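Nudix Hydrolase, RenU (Mycolicibacterium smegmatis, PDB 6UUF) probably hydrolyses nucleoside diphosphate derivatives such as NADH, as a member of the Nudix hydrolase family that uses magnesium as its cofactor. Local coordinates at residues 5-9 and 17-21; 23-27 and 70-75. The protein carries 3 engineered substitutions. All blocks are in the same frame, centred on the assembly; numbering follows the deposited sequence.

Interaction 1 of 2, residues 5-9 and 17-21; sequences GDGWV and FWGRH
Gly5 O accepts the backbone N-H of Arg20 at 3.0 Å, and the nearly straight N-H...O angle of 164° makes this a well-formed bond although both residues lie beyond the paired strands. The chain then runs along one face of the Trp18 indole. Asp6 CA comes within 3.7 Å of Trp18 CZ2 obliquely, while its carboxylate is poorly ordered and adds little. Gly7 is pressed flat against the ring: its N lies over one face, 3.4 Å from Trp18 CH2, and its CA makes a CH-pi contact over the face of the six-membered ring. The carbonyl of Gly7 takes the N-H of Gly19 almost head-on, with O and N 2.7 Å apart.

Trp8 and Trp18 form the non-hydrogen-bonded pair of the antiparallel hairpin, and their indoles meet edge to face. The six-membered-ring centroids of Trp8 and Trp18 are 4.8 Å apart with planes at 81°, and Trp18 CE3 sits over the centre of the Trp8 system. With CG trans to the backbone N (chi1 -176°), the Trp18 indole turns an edge to Trp8 and a face to Gly7. Val9 closes the hydrogen-bonded pair with Phe17: Val9 N to Phe17 O and Phe17 N to Val9 O both measure 2.7 Å. Val9 CG2 also rests 3.8 Å from Arg20 CA.

The centre of this contact lies about 17 Å from the centre of the chain; it belongs to the hairpin 8-10 and 16-18. Strand 104-113 borders it through Trp105, whose ring meets Phe17 and whose NE1 bonds to Trp18 O.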
ATOM      1  N   GLY A   5      12.577  -4.190   8.760  1.00 48.94           N
ATOM      2  CA  GLY A   5      12.543  -3.401  10.053  1.00 51.21           C
ATOM      3  C   GLY A   5      12.826  -4.241  11.279  1.00 52.08           C
ATOM      4  O   GLY A   5      12.314  -3.958  12.387  1.00 41.37           O
ATOM      5  N   ASP A   6      13.746  -5.186  11.057  1.00 58.76           N
ATOM      6  CA  ASP A   6      13.871  -6.504  11.731  1.00 66.02           C
ATOM      7  C   ASP A   6      13.479  -6.646  13.213  1.00 62.17           C
ATOM      8  O   ASP A   6      14.333  -6.902  14.058  1.00 72.99           O
ATOM      9  CB  ASP A   6      15.293  -7.094  11.517  1.00 72.38           C
ATOM     10  CG  ASP A   6      15.500  -7.651  10.109  1.00 81.28           C
ATOM     11  OD1 ASP A   6      15.889  -6.876   9.202  1.00 86.94           O
ATOM     12  OD2 ASP A   6      15.268  -8.869   9.912  1.00 82.90           O
ATOM     13  N   GLY A   7      12.185  -6.540  13.519  1.00 49.76           N
ATOM     14  CA  GLY A   7      11.714  -6.917  14.842  1.00 44.29           C
ATOM     15  C   GLY A   7      10.281  -6.588  15.128  1.00 37.98           C
ATOM     16  O   GLY A   7       9.581  -6.021  14.326  1.00 39.84           O
ATOM     17  N   TRP A   8       9.852  -6.963  16.307  1.00 36.38           N
ATOM     18  CA  TRP A   8       8.459  -6.889  16.689  1.00 36.83           C
ATOM     19  C   TRP A   8       8.227  -5.650  17.472  1.00 35.26           C
ATOM     20  O   TRP A   8       9.094  -5.202  18.207  1.00 34.55           O
ATOM     21  CB  TRP A   8       8.078  -8.092  17.574  1.00 35.95           C
ATOM     22  CG  TRP A   8       8.243  -9.393  16.892  1.00 33.90           C
ATOM     23  CD1 TRP A   8       9.224 -10.328  17.106  1.00 35.33           C
ATOM     24  CD2 TRP A   8       7.410  -9.911  15.869  1.00 31.27           C
ATOM     25  NE1 TRP A   8       9.037 -11.405  16.260  1.00 33.98           N
ATOM     26  CE2 TRP A   8       7.922 -11.170  15.501  1.00 30.81           C
ATOM     27  CE3 TRP A   8       6.265  -9.434  15.231  1.00 34.56           C
ATOM     28  CZ2 TRP A   8       7.343 -11.943  14.519  1.00 35.60           C
ATOM     29  CZ3 TRP A   8       5.689 -10.201  14.243  1.00 36.04           C
ATOM     30  CH2 TRP A   8       6.223 -11.442  13.894  1.00 35.23           C
ATOM     31  N   VAL A   9       7.042  -5.103  17.317  1.00 36.38           N
ATOM     32  CA  VAL A   9       6.480  -4.202  18.313  1.00 34.50           C
ATOM     33  C   VAL A   9       5.277  -4.893  18.957  1.00 36.46           C
ATOM     34  O   VAL A   9       4.405  -5.441  18.247  1.00 37.85           O
ATOM     35  CB  VAL A   9       6.068  -2.897  17.651  1.00 33.91           C
ATOM     36  CG1 VAL A   9       5.391  -1.940  18.659  1.00 37.43           C
ATOM     37  CG2 VAL A   9       7.296  -2.273  16.981  1.00 35.27           C
ATOM     38  N   PHE A  17       3.357  -6.786  16.183  1.00 33.88           N
ATOM     39  CA  PHE A  17       3.362  -6.219  14.845  1.00 29.81           C
ATOM     40  C   PHE A  17       4.774  -6.247  14.327  1.00 29.66           C
ATOM     41  O   PHE A  17       5.701  -5.881  15.056  1.00 31.05           O
ATOM     42  CB  PHE A  17       2.951  -4.780  14.928  1.00 29.89           C
ATOM     43  CG  PHE A  17       1.522  -4.587  15.304  1.00 33.20           C
ATOM     44  CD1 PHE A  17       1.101  -4.710  16.635  1.00 33.02           C
ATOM     45  CD2 PHE A  17       0.577  -4.314  14.335  1.00 34.28           C
ATOM     46  CE1 PHE A  17      -0.247  -4.585  16.982  1.00 35.20           C
ATOM     47  CE2 PHE A  17      -0.767  -4.143  14.688  1.00 36.62           C
ATOM     48  CZ  PHE A  17      -1.185  -4.305  16.015  1.00 35.81           C
ATOM     49  N   TRP A  18       4.947  -6.628  13.075  1.00 27.71           N
ATOM     50  CA  TRP A  18       6.253  -6.677  12.494  1.00 32.00           C
ATOM     51  C   TRP A  18       6.775  -5.321  12.021  1.00 31.68           C
ATOM     52  O   TRP A  18       6.098  -4.602  11.265  1.00 31.93           O
ATOM     53  CB  TRP A  18       6.269  -7.593  11.303  1.00 34.55           C
ATOM     54  CG  TRP A  18       7.650  -7.695  10.800  1.00 35.38           C
ATOM     55  CD1 TRP A  18       8.157  -7.118   9.685  1.00 36.58           C
ATOM     56  CD2 TRP A  18       8.722  -8.370  11.437  1.00 34.67           C
ATOM     57  NE1 TRP A  18       9.478  -7.421   9.566  1.00 38.47           N
ATOM     58  CE2 TRP A  18       9.860  -8.181  10.637  1.00 36.59           C
ATOM     59  CE3 TRP A  18       8.830  -9.121  12.611  1.00 35.04           C
ATOM     60  CZ2 TRP A  18      11.085  -8.746  10.941  1.00 36.73           C
ATOM     61  CZ3 TRP A  18      10.033  -9.650  12.940  1.00 35.94           C
ATOM     62  CH2 TRP A  18      11.165  -9.464  12.104  1.00 38.23           C
ATOM     63  N   GLY A  19       7.997  -4.994  12.432  1.00 28.73           N
ATOM     64  CA  GLY A  19       8.700  -3.845  11.884  1.00 31.34           C
ATOM     65  C   GLY A  19       8.720  -2.684  12.854  1.00 30.67           C
ATOM     66  O   GLY A  19       7.726  -1.961  13.047  1.00 29.10           O
ATOM     67  N   ARG A  20       9.872  -2.503  13.465  1.00 30.57           N
ATOM     68  CA  ARG A  20      10.052  -1.456  14.447  1.00 32.78           C
ATOM     69  C   ARG A  20       9.678  -0.054  14.008  1.00 30.64           C
ATOM     70  O   ARG A  20       9.189   0.741  14.807  1.00 32.40           O
ATOM     71  CB  ARG A  20      11.485  -1.501  14.939  1.00 36.13           C
ATOM     72  CG  ARG A  20      11.666  -2.706  15.845  1.00 43.39           C
ATOM     73  CD  ARG A  20      12.810  -2.575  16.805  1.00 50.06           C
ATOM     74  NE  ARG A  20      12.607  -3.458  17.955  1.00 57.59           N
ATOM     75  CZ  ARG A  20      12.134  -3.107  19.158  1.00 59.06           C
ATOM     76  NH1 ARG A  20      12.028  -4.049  20.086  1.00 60.61           N
ATOM     77  NH2 ARG A  20      11.794  -1.852  19.472  1.00 53.31           N
ATOM     78  N   HIS A  21       9.882   0.245  12.742  1.00 30.55           N
ATOM     79  CA  HIS A  21       9.571   1.572  12.191  1.00 32.57           C
ATOM     80  C   HIS A  21       8.241   1.575  11.438  1.00 32.18           C
ATOM     81  O   HIS A  21       7.998   2.468  10.614  1.00 29.97           O
ATOM     82  CB  HIS A  21      10.697   1.969  11.216  1.00 34.30           C
ATOM     83  CG  HIS A  21      12.079   1.842  11.787  1.00 33.83           C
ATOM     84  ND1 HIS A  21      12.474   2.519  12.921  1.00 33.54           N
ATOM     85  CD2 HIS A  21      13.167   1.162  11.354  1.00 32.20           C
ATOM     86  CE1 HIS A  21      13.743   2.241  13.175  1.00 32.01           C
ATOM     87  NE2 HIS A  21      14.186   1.432  12.234  1.00 32.19           N
TER

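Interaction 2 of 2, residues 23-27 and 70-75; sequences AAGLL and AAVRAA. Engineered in segment 70-75: Ala74 (natural residue Glu).
Ala71 CB is the knob at the middle of this strand-helix contact. Ala24 and Leu26 point toward the helix while Gly25 faces the other way, and the methyl settles on the backbone between them, 3.7 Å from Gly25 C and 3.8 Å from Leu26 N. Gly25 CA and Ala71 CA, the nearest such pair across the segments, are 4.8 Å apart, and the axes of the two short segments approach to 6.6 Å while crossing at -67°.

Two side chains of the strand flank the knob. Ala24 CB sits 4.1 Å from both Ala70 CB and Ala71 CB. On the other side of Gly25 rises Leu26. Its torsion, CG anti to the backbone N (chi1 -158°), carries both methyls toward the helix: CD2 reaches Ala75 CB at 3.5 Å, while CD1 brushes Ala71 CB and, more loosely, Val72 CG2 at 4.4 Å.

Helix 67-79 belongs to the Nudix box, the family's loop-helix-loop motif; its Ala74 is an engineered replacement of the natural Glu. Between these two segments the contact is apolar and rests on van der Waals packing; polar ties of the helix, such as Arg73 with Glu65 and Ala60 O, lie on its outer side.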
ATOM      1  N   ALA A  23       5.265   0.045   8.816  1.00 27.09           N
ATOM      2  CA  ALA A  23       5.229  -0.405   7.452  1.00 31.31           C
ATOM      3  C   ALA A  23       4.579   0.679   6.606  1.00 32.50           C
ATOM      4  O   ALA A  23       3.920   1.615   7.130  1.00 29.72           O
ATOM      5  CB  ALA A  23       4.457  -1.693   7.347  1.00 31.72           C
ATOM      6  N   ALA A  24       4.750   0.512   5.304  1.00 32.30           N
ATOM      7  CA  ALA A  24       4.207   1.446   4.319  1.00 32.51           C
ATOM      8  C   ALA A  24       3.757   0.703   3.080  1.00 32.99           C
ATOM      9  O   ALA A  24       4.380  -0.274   2.680  1.00 29.34           O
ATOM     10  CB  ALA A  24       5.258   2.468   3.926  1.00 33.61           C
ATOM     11  N   GLY A  25       2.679   1.177   2.464  1.00 31.36           N
ATOM     12  CA  GLY A  25       2.200   0.599   1.204  1.00 31.65           C
ATOM     13  C   GLY A  25       1.916   1.649   0.157  1.00 28.92           C
ATOM     14  O   GLY A  25       1.540   2.777   0.509  1.00 29.63           O
ATOM     15  N   LEU A  26       2.066   1.261  -1.119  1.00 27.36           N
ATOM     16  CA  LEU A  26       1.804   2.137  -2.229  1.00 25.39           C
ATOM     17  C   LEU A  26       0.412   1.981  -2.779  1.00 28.86           C
ATOM     18  O   LEU A  26       0.062   0.918  -3.257  1.00 26.77           O
ATOM     19  CB  LEU A  26       2.794   1.868  -3.338  1.00 27.39           C
ATOM     20  CG  LEU A  26       2.968   3.028  -4.300  1.00 29.44           C
ATOM     21  CD1 LEU A  26       3.495   4.300  -3.654  1.00 28.04           C
ATOM     22  CD2 LEU A  26       3.915   2.535  -5.390  1.00 33.72           C
ATOM     23  N   LEU A  27      -0.363   3.061  -2.740  1.00 29.61           N
ATOM     24  CA  LEU A  27      -1.632   3.179  -3.469  1.00 31.77           C
ATOM     25  C   LEU A  27      -1.359   3.926  -4.744  1.00 30.25           C
ATOM     26  O   LEU A  27      -1.372   5.163  -4.777  1.00 29.53           O
ATOM     27  CB  LEU A  27      -2.661   3.922  -2.611  1.00 34.02           C
ATOM     28  CG  LEU A  27      -4.040   4.193  -3.194  1.00 37.56           C
ATOM     29  CD1 LEU A  27      -4.593   2.895  -3.717  1.00 40.87           C
ATOM     30  CD2 LEU A  27      -4.984   4.713  -2.098  1.00 40.94           C
ATOM     31  N   ALA A  70       9.998   3.700   1.384  1.00 31.90           N
ATOM     32  CA  ALA A  70       9.752   2.309   1.708  1.00 31.79           C
ATOM     33  C   ALA A  70       8.701   1.733   0.762  1.00 33.36           C
ATOM     34  O   ALA A  70       8.879   0.646   0.258  1.00 36.84           O
ATOM     35  CB  ALA A  70       9.311   2.135   3.141  1.00 32.26           C
ATOM     36  N   ALA A  71       7.636   2.486   0.504  1.00 30.92           N
ATOM     37  CA  ALA A  71       6.525   2.018  -0.324  1.00 29.15           C
ATOM     38  C   ALA A  71       6.925   1.868  -1.803  1.00 31.64           C
ATOM     39  O   ALA A  71       6.507   0.959  -2.490  1.00 33.33           O
ATOM     40  CB  ALA A  71       5.338   2.950  -0.186  1.00 26.99           C
ATOM     41  N   VAL A  72       7.737   2.768  -2.281  1.00 32.83           N
ATOM     42  CA  VAL A  72       8.219   2.710  -3.645  1.00 34.19           C
ATOM     43  C   VAL A  72       9.151   1.511  -3.795  1.00 34.48           C
ATOM     44  O   VAL A  72       9.014   0.757  -4.766  1.00 32.24           O
ATOM     45  CB  VAL A  72       8.870   4.048  -4.029  1.00 34.50           C
ATOM     46  CG1 VAL A  72       9.566   3.968  -5.373  1.00 36.27           C
ATOM     47  CG2 VAL A  72       7.805   5.117  -4.074  1.00 33.76           C
ATOM     48  N   ARG A  73      10.038   1.301  -2.819  1.00 37.21           N
ATOM     49  CA  ARG A  73      10.959   0.129  -2.835  1.00 37.36           C
ATOM     50  C   ARG A  73      10.175  -1.193  -2.802  1.00 40.56           C
ATOM     51  O   ARG A  73      10.518  -2.125  -3.543  1.00 39.18           O
ATOM     52  CB  ARG A  73      12.019   0.171  -1.716  1.00 38.46           C
ATOM     53  CG  ARG A  73      12.633  -1.200  -1.350  1.00 40.78           C
ATOM     54  CD  ARG A  73      13.643  -1.214  -0.179  1.00 44.69           C
ATOM     55  NE  ARG A  73      13.101  -0.739   1.112  1.00 41.35           N
ATOM     56  CZ  ARG A  73      12.331  -1.444   1.935  1.00 47.00           C
ATOM     57  NH1 ARG A  73      11.947  -2.690   1.638  1.00 55.49           N
ATOM     58  NH2 ARG A  73      11.894  -0.887   3.051  1.00 47.09           N
ATOM     59  N   ALA A  74       9.143  -1.262  -1.945  1.00 35.81           N
ATOM     60  CA  ALA A  74       8.275  -2.413  -1.857  1.00 37.02           C
ATOM     61  C   ALA A  74       7.560  -2.671  -3.169  1.00 37.26           C
ATOM     62  O   ALA A  74       7.475  -3.791  -3.598  1.00 39.58           O
ATOM     63  CB  ALA A  74       7.252  -2.225  -0.751  1.00 39.94           C
ATOM     64  N   ALA A  75       7.048  -1.629  -3.807  1.00 37.47           N
ATOM     65  CA  ALA A  75       6.399  -1.776  -5.114  1.00 39.04           C
ATOM     66  C   ALA A  75       7.342  -2.274  -6.228  1.00 41.61           C
ATOM     67  O   ALA A  75       6.927  -3.065  -7.101  1.00 41.00           O
ATOM     68  CB  ALA A  75       5.764  -0.461  -5.525  1.00 36.96           C
TER

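How the interactions relate
From the N terminus, interaction 1 closes first: residues 5-9 turn back through a seven-residue connection to meet 17-21, a local hairpin. The chain then passes almost at once from 17-21 into strand 23-31, where interaction 2 opens. That contact closes a far longer loop of 42 residues, which includes strands 37-44 and 54-60 before helix 67-79 returns to the sheet. The two are in series, neither nested nor crossed, with centres about 16 Å apart and no touch between them besides adjoining in sequence. Interaction 1 is peripheral and partly buried, whereas interaction 2 is buried, its centre about 6 Å from that of the chain. Strand 104-113 borders both, through Trp105 and Val110.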